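Local structure of malate dehydrogenase (Naegleria fowleri, 6UM4) at residues G120-E125 against A338-M343; D197-F202 against A230-A235; P241-T246 against G382-I387; L251-G256 against W353-I358; F274-N279 against Q284-S289. The protein probably catalyses the reversible, NAD-linked oxidation of malate to oxaloacetate, as other malate dehydrogenases do. One frame throughout, in Å; residues are numbered along the deposited sequence.

Contact 1. Residues G120-E125 against A338-M343; sequences GEMLGE and AAIKHM
The backbones of 120-125 and 338-343 come nearest at Met122 and Ile340, whose CA atoms lie 5.4 Å apart, a turn following helix 108-118 being laid against the middle of helix 332-348. Gly120, the first residue to leave the helical path, has positive phi; its carbonyl O accepts from Gly124 N and rounds off the turn. Met122 is the side chain that carries the contact. With CG anti to the backbone N (chi1 -175°) it reaches across to the helix and lies alongside Met343, both pointing the same way. Its sulfur does the touching, SD standing 3.5 Å from Met343 CB, while nearer the backbone Met122 CB meets the delta methyl of Ile340, CD1, at 3.9 Å. Ile340 CD1 also lies 4.0 Å from Met122 SD, and its other branch, CG2, lies 4.2 Å from Glu121 CD, the two side chains crossing at about a right angle. The extended Glu121 spends its charge on a salt bridge to Arg116, so that toward Ile340 it offers mere van der Waals contact. Strand 176-179, through Ile178, touches both methionines. A loop of the NAD-binding domain meeting a helix of the C-terminal domain in this apolar way is an interdomain seam of the two-domain lactate/malate dehydrogenase fold.

Contact 2. Residues D197-F202 against A230-A235; sequences DNAAIF and AMITSA
Ile232 and Thr233 sit side by side on helix 226-235 and meet Ala199 and Phe202, one turn apart on helix 191-212, in a helix-helix contact of the Rossmann-type NAD-binding domain. The short axes pass 8.5 Å apart at -38°, close enough for side chains to reach the opposing backbone. Ile232 divides its two branches between neighbours: CG1 lies 3.8 Å from the methyl of Ala199, whereas CG2, anti to the backbone N, is directed at the main chain and comes 3.3 Å from Ala199 O. At Ala199 the isoleucine thus meets a methyl group and the backbone. Phe202 and Thr233 cross obliquely, with the hydroxyl rather than the methyl of the threonine turned to the phenylalanine. That hydroxyl is already engaged along its own helix, being hydrogen-bonded to Asn229 O, and its meeting with the aromatic group is a matter of packing. Val414 of helix 394-414 touches both Ala199 and Ile232, extending the apolar patch toward the C-terminal end of the chain. Beside the ring the backbones also approach, Thr233 CA making a CH...O contact of 3.6 Å with Phe202 O, while Thr233 OG1 rests 3.4 Å from Phe202 CD1.

Contact 3. Residues P241-T246 against G382-I387; sequences PPENIT and GKYGVI
The short 3-10 turn 242-244, which leads into edge strand 245-247 of the parallel Rossmann sheet, receives a tyrosine from strand 383-386, itself the edge of an antiparallel sheet in the C-terminal domain. Tyr384 bridges the two. Its hydroxyl gives a hydrogen bond of 2.8 Å from OH to Glu243 O, arriving in the carbonyl plane on a lone pair, with a C=O...O angle of 110°. The ring is brought there by a chi1 of 56°, which sets CG between the backbone N and the carbonyl carbon. Around this polar tip the surroundings are aliphatic: Glu243 CB stands 3.4 Å from Tyr384 OH, the glutamate chain crossing the tyrosine at about a right angle, and Thr246, pointing against the tyrosine, brings CG2 to within 3.6 Å of the same oxygen. Both neighbours keep their polar groups for other partners. Glu243, bent at chi2, leads its carboxylate away to a salt bridge with Arg361, and Thr246 OG1 is hydrogen-bonded to His342. One phenol therefore pins a backbone carbonyl while its ring also meets that of Trp346. The arrangement belongs to the junction between the NAD-binding and C-terminal domains of the lactate/malate dehydrogenase fold.

Contact 4. Residues L251-G256 against W353-I358; sequences LDHDRG and WVSMAI
Ser355 OG is gripped from two sides, by His253 ND1 across this contact and by the backbone N of Ile276 on strand 271-277. The contact is a helix-on-sheet packing of the alpha/beta C-terminal domain: helix 250-264 runs roughly antiparallel to strand 353-359, at 147° between the short axes and with a closest approach of 8.1 Å. His253 is the residue that spans this gap. Its chi1 of 179° places CG anti to the backbone N and carries the imidazole to the strand, where it meets Ser355 edge-on. The bond from ND1 to Ser355 OG measures 3.0 Å with an angle of 159°, and the oxygen lies near the ring plane. Fixing one edge of the ring limits its freedom to turn about the CB-CG bond. Between the two nitrogens, His253 CE1 stands 3.7 Å from Val354 CA and 3.5 Å from Trp353 O, so CE1 packs close to the strand backbone. Phe274 meets the ring as well, and Ile276 adds its side chain, so that the histidine stands where helix and two strands converge. Asp252 of the same helix is hydrogen-bonded to His280, an Asp-His pairing consistent with the one found in the active site of this family. A second tie to the strand runs through one bridging water. Lying in the plane of the imidazole, it is 2.8 Å from His253 NE2 and donates a hydrogen bond to Trp353 O, also at 2.8 Å.

Contact 5. Residues F274-N279 against Q284-S289; sequences FAIWGN and QYPDLS
A beta hairpin of the C-terminal domain pairs strand 271-277 with strand 285-287, and its antiparallel ladder is carried by three backbone bonds. Trp277 and Tyr285 form a hydrogen-bonded pair with reciprocal N-H...O bonds of 2.9 Å each, Trp277 N to Tyr285 O and Tyr285 N to Trp277 O; Ala275 and Asp287 form the next such pair, joined by Asp287 N to Ala275 O at 2.8 Å. On the face bearing these residues, Trp277 lies alongside Asp287, both pointing the same way, and its indole NE1 donates to Asp287 OD2 at 2.8 Å. The bond is bent, 135° at the hydrogen, and uses the anti lone pair of the carboxylate, with OD2 tilted from the indole plane. The other oxygen, OD1, accepts from Ser289 N, closing an Asx turn, and from Ser289 OG, so that the carboxylate is held at both ends. Tyr285 runs nearly parallel to the indole but slid aside, the rings barely overlapping. On the other face Ile276 CD1 packs 3.7 Å from Pro286 CB in the non-hydrogen-bonded pair; beyond the ladder's end Phe274 CD1 meets Leu288 CD2 at 3.6 Å. Gln284 OE1 is buried near Ile276 without a polar partner. Helices 250-264 and 394-414 both touch this hairpin, an arrangement of layered sheet and helices that fits the alpha/beta C-terminal domain of lactate/malate dehydrogenases.

Overall arrangement
Four of the five contacts are buried; contact 3 lies at the surface. Contacts 1 and 3 both join the NAD-binding domain to the C-terminal domain, yet by different means: sulfur and methyl groups in the first, a phenol on a carbonyl in the second. They also touch each other, and contacts 3 and 4 reach the same antiparallel sheet. Contact 2 stays within the NAD-binding domain and is almost wholly apolar, linked to contact 3 by Ile245. Contacts 4 and 5, with centres about 8 Å apart, share the C-terminal core, where most polar side chains find partners within a buried setting. Contacts 1 and 4 also reach the second subunit.

Contact 1. Residues G120-E125 against A338-M343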
# COMPACT_ATOMS: atom_id res chain seq x y z
N GLY A 120 -7.56 6.93 3.30
CA GLY A 120 -8.94 6.79 3.70
C GLY A 120 -9.50 5.37 3.62
O GLY A 120 -10.69 5.18 3.92
N GLU A 121 -8.69 4.38 3.26
CA GLU A 121 -9.21 3.01 3.08
C GLU A 121 -9.57 2.36 4.42
O GLU A 121 -10.60 1.70 4.53
CB GLU A 121 -8.18 2.15 2.33
CG GLU A 121 -8.61 0.70 2.06
CD GLU A 121 -7.52 -0.09 1.35
OE1 GLU A 121 -6.47 0.53 1.04
OE2 GLU A 121 -7.69 -1.31 1.11
N MET A 122 -8.73 2.54 5.44
CA MET A 122 -8.98 1.85 6.70
C MET A 122 -10.26 2.33 7.37
O MET A 122 -11.06 1.51 7.83
CB MET A 122 -7.79 2.01 7.64
CG MET A 122 -7.98 1.19 8.91
SD MET A 122 -6.50 1.12 9.92
CE MET A 122 -6.65 2.67 10.81
N LEU A 123 -10.48 3.64 7.41
CA LEU A 123 -11.57 4.19 8.20
C LEU A 123 -12.66 4.88 7.39
O LEU A 123 -13.65 5.33 7.99
CB LEU A 123 -11.04 5.18 9.26
CG LEU A 123 -10.08 4.60 10.30
CD1 LEU A 123 -9.63 5.64 11.35
CD2 LEU A 123 -10.68 3.36 10.97
N GLY A 124 -12.51 4.99 6.08
CA GLY A 124 -13.54 5.60 5.26
C GLY A 124 -13.07 6.92 4.65
O GLY A 124 -12.29 7.67 5.24
N GLU A 125 -13.57 7.20 3.44
CA GLU A 125 -13.09 8.33 2.65
C GLU A 125 -13.47 9.68 3.24
O GLU A 125 -12.90 10.70 2.82
CB GLU A 125 -13.63 8.23 1.22
N ALA A 338 -3.85 -7.34 5.99
CA ALA A 338 -4.72 -7.93 7.00
C ALA A 338 -5.04 -6.94 8.12
O ALA A 338 -6.16 -6.93 8.65
CB ALA A 338 -4.07 -9.19 7.58
N ALA A 339 -4.06 -6.14 8.54
CA ALA A 339 -4.32 -5.12 9.56
C ALA A 339 -5.33 -4.09 9.07
O ALA A 339 -6.26 -3.71 9.78
CB ALA A 339 -3.03 -4.43 10.00
N ILE A 340 -5.16 -3.61 7.84
CA ILE A 340 -6.17 -2.70 7.30
C ILE A 340 -7.54 -3.36 7.34
O ILE A 340 -8.51 -2.79 7.85
CB ILE A 340 -5.79 -2.27 5.87
CG1 ILE A 340 -4.51 -1.42 5.89
CG2 ILE A 340 -6.91 -1.43 5.27
CD1 ILE A 340 -4.64 -0.08 6.60
N LYS A 341 -7.63 -4.61 6.87
CA LYS A 341 -8.93 -5.28 6.87
C LYS A 341 -9.47 -5.47 8.29
O LYS A 341 -10.66 -5.27 8.55
CB LYS A 341 -8.86 -6.62 6.13
CG LYS A 341 -8.80 -6.52 4.58
CD LYS A 341 -8.66 -7.92 3.98
CE LYS A 341 -8.93 -7.95 2.48
NZ LYS A 341 -7.80 -7.43 1.65
N HIS A 342 -8.60 -5.89 9.22
CA HIS A 342 -9.04 -6.08 10.60
C HIS A 342 -9.62 -4.80 11.18
O HIS A 342 -10.72 -4.80 11.74
CB HIS A 342 -7.88 -6.60 11.45
CG HIS A 342 -8.21 -6.75 12.91
ND1 HIS A 342 -8.17 -7.96 13.57
CD2 HIS A 342 -8.57 -5.83 13.84
CE1 HIS A 342 -8.49 -7.79 14.84
NE2 HIS A 342 -8.75 -6.51 15.03
N MET A 343 -8.89 -3.68 11.08
CA MET A 343 -9.39 -2.43 11.65
C MET A 343 -10.62 -1.94 10.91
O MET A 343 -11.59 -1.48 11.53
CB MET A 343 -8.30 -1.35 11.61
CG MET A 343 -7.15 -1.65 12.52
SD MET A 343 -7.77 -1.82 14.18
CE MET A 343 -8.71 -0.29 14.40

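Contact 2. Residues D197-F202 against A230-A235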
# COMPACT_ATOMS: atom_id res chain seq x y z
N ASP A 197 10.17 -10.82 27.27
CA ASP A 197 10.63 -9.50 26.83
C ASP A 197 9.52 -8.75 26.12
O ASP A 197 9.36 -7.53 26.31
CB ASP A 197 11.86 -9.63 25.93
CG ASP A 197 13.08 -10.14 26.68
OD1 ASP A 197 13.02 -10.19 27.93
OD2 ASP A 197 14.09 -10.46 26.03
N ASN A 198 8.73 -9.43 25.29
CA ASN A 198 7.63 -8.74 24.63
C ASN A 198 6.52 -8.42 25.61
O ASN A 198 5.90 -7.35 25.53
CB ASN A 198 7.12 -9.58 23.46
CG ASN A 198 7.96 -9.42 22.23
OD1 ASN A 198 7.86 -8.43 21.51
ND2 ASN A 198 8.85 -10.39 21.99
N ALA A 199 6.26 -9.31 26.58
CA ALA A 199 5.27 -8.98 27.60
C ALA A 199 5.66 -7.69 28.32
O ALA A 199 4.79 -6.86 28.62
CB ALA A 199 5.09 -10.14 28.57
N ALA A 200 6.95 -7.51 28.60
CA ALA A 200 7.41 -6.28 29.25
C ALA A 200 7.14 -5.06 28.37
O ALA A 200 6.80 -3.98 28.88
CB ALA A 200 8.90 -6.38 29.59
N ILE A 201 7.29 -5.21 27.06
CA ILE A 201 6.97 -4.12 26.14
C ILE A 201 5.47 -3.80 26.19
O ILE A 201 5.07 -2.63 26.22
CB ILE A 201 7.41 -4.46 24.70
CG1 ILE A 201 8.93 -4.47 24.56
CG2 ILE A 201 6.78 -3.53 23.68
CD1 ILE A 201 9.39 -5.04 23.24
N PHE A 202 4.63 -4.83 26.16
CA PHE A 202 3.20 -4.58 26.09
C PHE A 202 2.58 -4.29 27.45
O PHE A 202 1.51 -3.69 27.52
CB PHE A 202 2.50 -5.75 25.37
CG PHE A 202 2.74 -5.71 23.89
CD1 PHE A 202 1.93 -4.93 23.07
CD2 PHE A 202 3.83 -6.34 23.35
CE1 PHE A 202 2.17 -4.84 21.73
CE2 PHE A 202 4.09 -6.25 22.00
CZ PHE A 202 3.26 -5.50 21.19
N ALA A 230 -1.49 -9.22 23.46
CA ALA A 230 -2.77 -8.54 23.67
C ALA A 230 -3.27 -8.76 25.10
O ALA A 230 -3.76 -7.83 25.76
CB ALA A 230 -3.80 -9.06 22.67
N MET A 231 -3.14 -9.99 25.59
CA MET A 231 -3.55 -10.30 26.94
C MET A 231 -2.78 -9.49 27.97
O MET A 231 -3.34 -9.03 28.96
CB MET A 231 -3.36 -11.79 27.20
CG MET A 231 -3.87 -12.20 28.58
SD MET A 231 -2.83 -13.52 29.18
CE MET A 231 -1.31 -12.62 29.39
N ILE A 232 -1.46 -9.37 27.78
CA ILE A 232 -0.65 -8.56 28.69
C ILE A 232 -1.05 -7.09 28.60
O ILE A 232 -1.09 -6.37 29.61
CB ILE A 232 0.85 -8.74 28.40
CG1 ILE A 232 1.30 -10.14 28.81
CG2 ILE A 232 1.66 -7.70 29.17
CD1 ILE A 232 1.21 -10.37 30.31
N THR A 233 -1.30 -6.60 27.39
CA THR A 233 -1.72 -5.21 27.23
C THR A 233 -2.98 -4.94 28.04
O THR A 233 -3.05 -3.98 28.81
CB THR A 233 -1.98 -4.89 25.76
OG1 THR A 233 -0.82 -5.20 24.98
CG2 THR A 233 -2.33 -3.42 25.59
N SER A 234 -3.98 -5.80 27.86
CA SER A 234 -5.27 -5.64 28.53
C SER A 234 -5.13 -5.77 30.04
O SER A 234 -5.77 -5.03 30.78
CB SER A 234 -6.25 -6.67 27.97
OG SER A 234 -7.53 -6.55 28.57
N ALA A 235 -4.32 -6.73 30.50
CA ALA A 235 -4.16 -6.93 31.94
C ALA A 235 -3.59 -5.70 32.62
O ALA A 235 -3.81 -5.50 33.81
CB ALA A 235 -3.24 -8.11 32.22

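Contact 3. Residues P241-T246 against G382-I387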
# COMPACT_ATOMS: atom_id res chain seq x y z
N PRO A 241 -12.03 -1.65 28.27
CA PRO A 241 -12.78 -2.89 28.11
C PRO A 241 -11.97 -3.91 27.35
O PRO A 241 -11.41 -3.61 26.28
CB PRO A 241 -14.03 -2.46 27.33
CG PRO A 241 -14.16 -0.99 27.63
CD PRO A 241 -12.77 -0.49 27.76
N PRO A 242 -11.84 -5.12 27.89
CA PRO A 242 -10.97 -6.12 27.25
C PRO A 242 -11.32 -6.38 25.80
O PRO A 242 -10.41 -6.67 25.01
CB PRO A 242 -11.16 -7.36 28.13
CG PRO A 242 -11.44 -6.73 29.54
CD PRO A 242 -12.32 -5.56 29.22
N GLU A 243 -12.59 -6.26 25.42
CA GLU A 243 -13.00 -6.49 24.03
C GLU A 243 -12.47 -5.42 23.07
O GLU A 243 -12.52 -5.62 21.86
CB GLU A 243 -14.52 -6.55 23.94
CG GLU A 243 -15.08 -7.93 24.23
CD GLU A 243 -15.03 -8.28 25.70
OE1 GLU A 243 -14.80 -7.36 26.53
OE2 GLU A 243 -15.23 -9.48 26.03
N ASN A 244 -12.03 -4.27 23.59
CA ASN A 244 -11.46 -3.23 22.73
C ASN A 244 -9.99 -3.46 22.40
O ASN A 244 -9.39 -2.62 21.72
CB ASN A 244 -11.64 -1.85 23.40
CG ASN A 244 -13.09 -1.39 23.38
OD1 ASN A 244 -13.92 -1.99 22.71
ND2 ASN A 244 -13.39 -0.35 24.12
N ILE A 245 -9.38 -4.54 22.89
CA ILE A 245 -8.00 -4.90 22.57
C ILE A 245 -8.01 -6.29 21.96
O ILE A 245 -8.35 -7.26 22.64
CB ILE A 245 -7.11 -4.88 23.82
CG1 ILE A 245 -7.18 -3.52 24.52
CG2 ILE A 245 -5.68 -5.27 23.47
CD1 ILE A 245 -6.32 -3.45 25.78
N THR A 246 -7.62 -6.40 20.68
CA THR A 246 -7.59 -7.70 20.03
C THR A 246 -6.22 -7.96 19.42
O THR A 246 -5.40 -7.06 19.25
CB THR A 246 -8.67 -7.81 18.95
OG1 THR A 246 -8.46 -6.80 17.96
CG2 THR A 246 -10.05 -7.63 19.56
N GLY A 382 -16.86 -0.61 16.56
CA GLY A 382 -16.09 -1.29 17.59
C GLY A 382 -16.73 -2.52 18.20
O GLY A 382 -16.08 -3.17 19.03
N LYS A 383 -17.92 -2.91 17.76
CA LYS A 383 -18.65 -4.01 18.38
C LYS A 383 -18.60 -5.26 17.52
O LYS A 383 -18.92 -5.21 16.32
CB LYS A 383 -20.10 -3.59 18.64
CG LYS A 383 -20.23 -2.28 19.41
CD LYS A 383 -21.53 -1.56 19.06
CE LYS A 383 -21.73 -0.29 19.90
NZ LYS A 383 -20.77 0.83 19.62
N TYR A 384 -18.25 -6.39 18.13
CA TYR A 384 -18.25 -7.68 17.46
C TYR A 384 -18.86 -8.72 18.39
O TYR A 384 -18.97 -8.51 19.60
CB TYR A 384 -16.83 -8.14 17.04
CG TYR A 384 -15.84 -8.19 18.19
CD1 TYR A 384 -15.88 -9.22 19.13
CD2 TYR A 384 -14.86 -7.22 18.33
CE1 TYR A 384 -14.98 -9.27 20.19
CE2 TYR A 384 -13.94 -7.27 19.37
CZ TYR A 384 -14.00 -8.29 20.30
OH TYR A 384 -13.10 -8.33 21.35
N GLY A 385 -19.29 -9.84 17.80
CA GLY A 385 -19.86 -10.95 18.53
C GLY A 385 -19.47 -12.30 17.95
O GLY A 385 -19.50 -12.51 16.72
N VAL A 386 -19.10 -13.22 18.83
CA VAL A 386 -18.75 -14.56 18.38
C VAL A 386 -19.96 -15.21 17.72
O VAL A 386 -21.09 -15.07 18.20
CB VAL A 386 -18.24 -15.39 19.58
CG1 VAL A 386 -17.97 -16.82 19.17
CG2 VAL A 386 -17.00 -14.73 20.16
N ILE A 387 -19.72 -15.91 16.61
CA ILE A 387 -20.80 -16.64 15.96
C ILE A 387 -21.28 -17.71 16.93
O ILE A 387 -20.49 -18.50 17.44
CB ILE A 387 -20.33 -17.26 14.64
CG1 ILE A 387 -19.76 -16.20 13.71
CG2 ILE A 387 -21.48 -17.98 13.95
CD1 ILE A 387 -20.80 -15.19 13.24

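Contact 4. Residues L251-G256 against W353-I358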
# COMPACT_ATOMS: atom_id res chain seq x y z
N LEU A 251 -4.71 -12.37 8.96
CA LEU A 251 -3.86 -12.81 7.87
C LEU A 251 -3.93 -14.33 7.72
O LEU A 251 -4.00 -14.85 6.59
CB LEU A 251 -2.42 -12.34 8.07
CG LEU A 251 -1.53 -12.76 6.90
CD1 LEU A 251 -2.01 -12.15 5.59
CD2 LEU A 251 -0.03 -12.52 7.13
N ASP A 252 -3.92 -15.06 8.84
CA ASP A 252 -4.21 -16.49 8.78
C ASP A 252 -5.55 -16.73 8.08
O ASP A 252 -5.67 -17.57 7.18
CB ASP A 252 -4.22 -17.11 10.18
CG ASP A 252 -2.96 -16.79 10.99
OD1 ASP A 252 -1.83 -17.02 10.52
OD2 ASP A 252 -3.11 -16.37 12.16
N HIS A 253 -6.56 -15.97 8.49
CA HIS A 253 -7.89 -16.07 7.91
C HIS A 253 -7.86 -15.88 6.39
O HIS A 253 -8.34 -16.72 5.63
CB HIS A 253 -8.81 -15.04 8.58
CG HIS A 253 -10.20 -15.02 8.05
ND1 HIS A 253 -11.26 -15.59 8.72
CD2 HIS A 253 -10.72 -14.49 6.91
CE1 HIS A 253 -12.37 -15.42 8.03
NE2 HIS A 253 -12.07 -14.75 6.92
N ASP A 254 -7.26 -14.77 5.94
CA ASP A 254 -7.20 -14.50 4.52
C ASP A 254 -6.36 -15.53 3.78
O ASP A 254 -6.59 -15.78 2.59
CB ASP A 254 -6.66 -13.07 4.27
CG ASP A 254 -7.64 -11.98 4.70
OD1 ASP A 254 -8.86 -12.29 4.87
OD2 ASP A 254 -7.20 -10.82 4.89
N ARG A 255 -5.33 -16.07 4.43
CA ARG A 255 -4.53 -17.11 3.77
C ARG A 255 -5.36 -18.36 3.54
O ARG A 255 -5.24 -19.01 2.50
CB ARG A 255 -3.28 -17.42 4.58
CG ARG A 255 -2.22 -16.34 4.49
CD ARG A 255 -1.17 -16.54 5.54
NE ARG A 255 0.04 -15.78 5.25
CZ ARG A 255 1.02 -15.60 6.12
NH1 ARG A 255 0.92 -16.10 7.35
NH2 ARG A 255 2.09 -14.90 5.77
N GLY A 256 -6.21 -18.71 4.51
CA GLY A 256 -7.12 -19.82 4.32
C GLY A 256 -8.07 -19.59 3.16
O GLY A 256 -8.28 -20.47 2.32
N TRP A 353 -18.31 -13.79 8.26
CA TRP A 353 -17.47 -14.18 9.38
C TRP A 353 -16.05 -13.68 9.14
O TRP A 353 -15.49 -13.87 8.05
CB TRP A 353 -17.41 -15.70 9.53
CG TRP A 353 -18.66 -16.40 9.86
CD1 TRP A 353 -19.92 -15.90 9.85
CD2 TRP A 353 -18.78 -17.80 10.19
NE1 TRP A 353 -20.83 -16.89 10.17
CE2 TRP A 353 -20.14 -18.07 10.38
CE3 TRP A 353 -17.86 -18.84 10.34
CZ2 TRP A 353 -20.61 -19.33 10.73
CZ3 TRP A 353 -18.33 -20.10 10.68
CH2 TRP A 353 -19.68 -20.33 10.86
N VAL A 354 -15.45 -13.09 10.16
CA VAL A 354 -14.03 -12.84 10.14
C VAL A 354 -13.45 -13.42 11.41
O VAL A 354 -14.17 -13.76 12.36
CB VAL A 354 -13.69 -11.33 9.98
CG1 VAL A 354 -14.25 -10.80 8.68
CG2 VAL A 354 -14.22 -10.52 11.17
N SER A 355 -12.13 -13.63 11.40
CA SER A 355 -11.40 -14.11 12.56
C SER A 355 -10.72 -12.94 13.25
O SER A 355 -10.11 -12.09 12.60
CB SER A 355 -10.37 -15.17 12.18
OG SER A 355 -10.98 -16.32 11.59
N MET A 356 -10.84 -12.91 14.57
CA MET A 356 -10.16 -12.00 15.48
C MET A 356 -9.79 -12.79 16.72
O MET A 356 -10.57 -13.64 17.16
CB MET A 356 -11.05 -10.81 15.88
CG MET A 356 -11.50 -9.91 14.70
SD MET A 356 -12.76 -8.70 15.20
CE MET A 356 -11.76 -7.45 16.03
N ALA A 357 -8.60 -12.54 17.28
CA ALA A 357 -8.19 -13.08 18.58
C ALA A 357 -8.71 -12.15 19.67
O ALA A 357 -8.23 -11.01 19.80
CB ALA A 357 -6.68 -13.23 18.66
N ILE A 358 -9.64 -12.64 20.49
CA ILE A 358 -10.40 -11.77 21.39
C ILE A 358 -10.32 -12.33 22.80
O ILE A 358 -9.98 -13.51 22.99
CB ILE A 358 -11.87 -11.63 20.91
CG1 ILE A 358 -12.61 -12.95 21.16
CG2 ILE A 358 -11.92 -11.32 19.41
CD1 ILE A 358 -14.06 -12.94 20.72
O HOH W 1 -14.22 -13.60 5.54

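Contact 5. Residues F274-N279 against Q284-S289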
# COMPACT_ATOMS: atom_id res chain seq x y z
N PHE A 274 -15.94 -19.07 7.10
CA PHE A 274 -14.60 -19.57 7.40
C PHE A 274 -14.07 -18.87 8.65
O PHE A 274 -14.40 -17.71 8.90
CB PHE A 274 -13.64 -19.33 6.21
CG PHE A 274 -12.24 -19.82 6.46
CD1 PHE A 274 -11.99 -21.19 6.59
CD2 PHE A 274 -11.19 -18.93 6.60
CE1 PHE A 274 -10.71 -21.66 6.84
CE2 PHE A 274 -9.91 -19.38 6.84
CZ PHE A 274 -9.67 -20.75 6.96
N ALA A 275 -13.24 -19.58 9.42
CA ALA A 275 -12.71 -18.98 10.64
C ALA A 275 -11.41 -19.67 11.06
O ALA A 275 -11.19 -20.85 10.77
CB ALA A 275 -13.72 -19.06 11.78
N ILE A 276 -10.58 -18.91 11.76
CA ILE A 276 -9.37 -19.39 12.43
C ILE A 276 -9.64 -19.43 13.93
O ILE A 276 -10.10 -18.44 14.50
CB ILE A 276 -8.18 -18.47 12.10
CG1 ILE A 276 -8.02 -18.34 10.58
CG2 ILE A 276 -6.91 -18.91 12.78
CD1 ILE A 276 -7.58 -19.62 9.87
N TRP A 277 -9.38 -20.58 14.58
CA TRP A 277 -9.49 -20.70 16.03
C TRP A 277 -8.10 -20.72 16.67
O TRP A 277 -7.16 -21.30 16.12
CB TRP A 277 -10.22 -21.97 16.46
CG TRP A 277 -11.64 -22.15 15.99
CD1 TRP A 277 -12.04 -22.62 14.77
CD2 TRP A 277 -12.84 -21.94 16.74
NE1 TRP A 277 -13.41 -22.64 14.69
CE2 TRP A 277 -13.93 -22.25 15.90
CE3 TRP A 277 -13.10 -21.49 18.04
CZ2 TRP A 277 -15.25 -22.14 16.32
CZ3 TRP A 277 -14.40 -21.38 18.45
CH2 TRP A 277 -15.47 -21.70 17.59
N GLY A 278 -7.99 -20.13 17.86
CA GLY A 278 -6.80 -20.37 18.67
C GLY A 278 -5.73 -19.29 18.64
O GLY A 278 -6.02 -18.09 18.58
N ASN A 279 -4.48 -19.72 18.68
CA ASN A 279 -3.31 -18.85 18.77
C ASN A 279 -2.86 -18.42 17.38
O ASN A 279 -2.93 -19.20 16.42
CB ASN A 279 -2.20 -19.62 19.48
CG ASN A 279 -1.13 -18.74 20.05
OD1 ASN A 279 -1.26 -17.53 20.03
ND2 ASN A 279 -0.07 -19.35 20.56
N GLN A 284 -2.64 -22.92 15.31
CA GLN A 284 -3.94 -22.41 14.93
C GLN A 284 -4.76 -23.51 14.28
O GLN A 284 -4.23 -24.47 13.71
CB GLN A 284 -3.78 -21.24 13.96
CG GLN A 284 -3.27 -21.69 12.62
CD GLN A 284 -2.98 -20.53 11.70
OE1 GLN A 284 -3.86 -20.10 10.95
NE2 GLN A 284 -1.73 -20.06 11.70
N TYR A 285 -6.07 -23.38 14.37
CA TYR A 285 -6.95 -24.32 13.70
C TYR A 285 -7.75 -23.60 12.64
O TYR A 285 -8.74 -22.93 12.95
CB TYR A 285 -7.88 -25.02 14.69
CG TYR A 285 -8.88 -25.90 13.99
CD1 TYR A 285 -8.49 -26.76 12.96
CD2 TYR A 285 -10.22 -25.84 14.32
CE1 TYR A 285 -9.40 -27.54 12.31
CE2 TYR A 285 -11.14 -26.63 13.67
CZ TYR A 285 -10.73 -27.47 12.67
OH TYR A 285 -11.66 -28.25 12.04
N PRO A 286 -7.34 -23.68 11.37
CA PRO A 286 -8.19 -23.16 10.28
C PRO A 286 -9.37 -24.09 10.09
O PRO A 286 -9.21 -25.27 9.78
CB PRO A 286 -7.25 -23.17 9.07
CG PRO A 286 -5.86 -23.50 9.62
CD PRO A 286 -6.11 -24.29 10.86
N ASP A 287 -10.58 -23.56 10.25
CA ASP A 287 -11.77 -24.38 10.42
C ASP A 287 -12.64 -24.26 9.18
O ASP A 287 -13.21 -23.19 8.92
CB ASP A 287 -12.53 -23.97 11.68
CG ASP A 287 -13.69 -24.90 12.02
OD1 ASP A 287 -13.88 -25.92 11.32
OD2 ASP A 287 -14.40 -24.61 13.00
N LEU A 288 -12.73 -25.35 8.41
CA LEU A 288 -13.60 -25.45 7.24
C LEU A 288 -14.93 -26.11 7.57
O LEU A 288 -15.73 -26.33 6.65
CB LEU A 288 -12.92 -26.24 6.11
CG LEU A 288 -11.81 -25.50 5.34
CD1 LEU A 288 -11.10 -26.37 4.32
CD2 LEU A 288 -12.38 -24.26 4.69
N SER A 289 -15.20 -26.41 8.84
CA SER A 289 -16.36 -27.25 9.17
C SER A 289 -17.67 -26.66 8.66
O SER A 289 -18.60 -27.41 8.37
CB SER A 289 -16.48 -27.49 10.68
OG SER A 289 -15.29 -28.01 11.24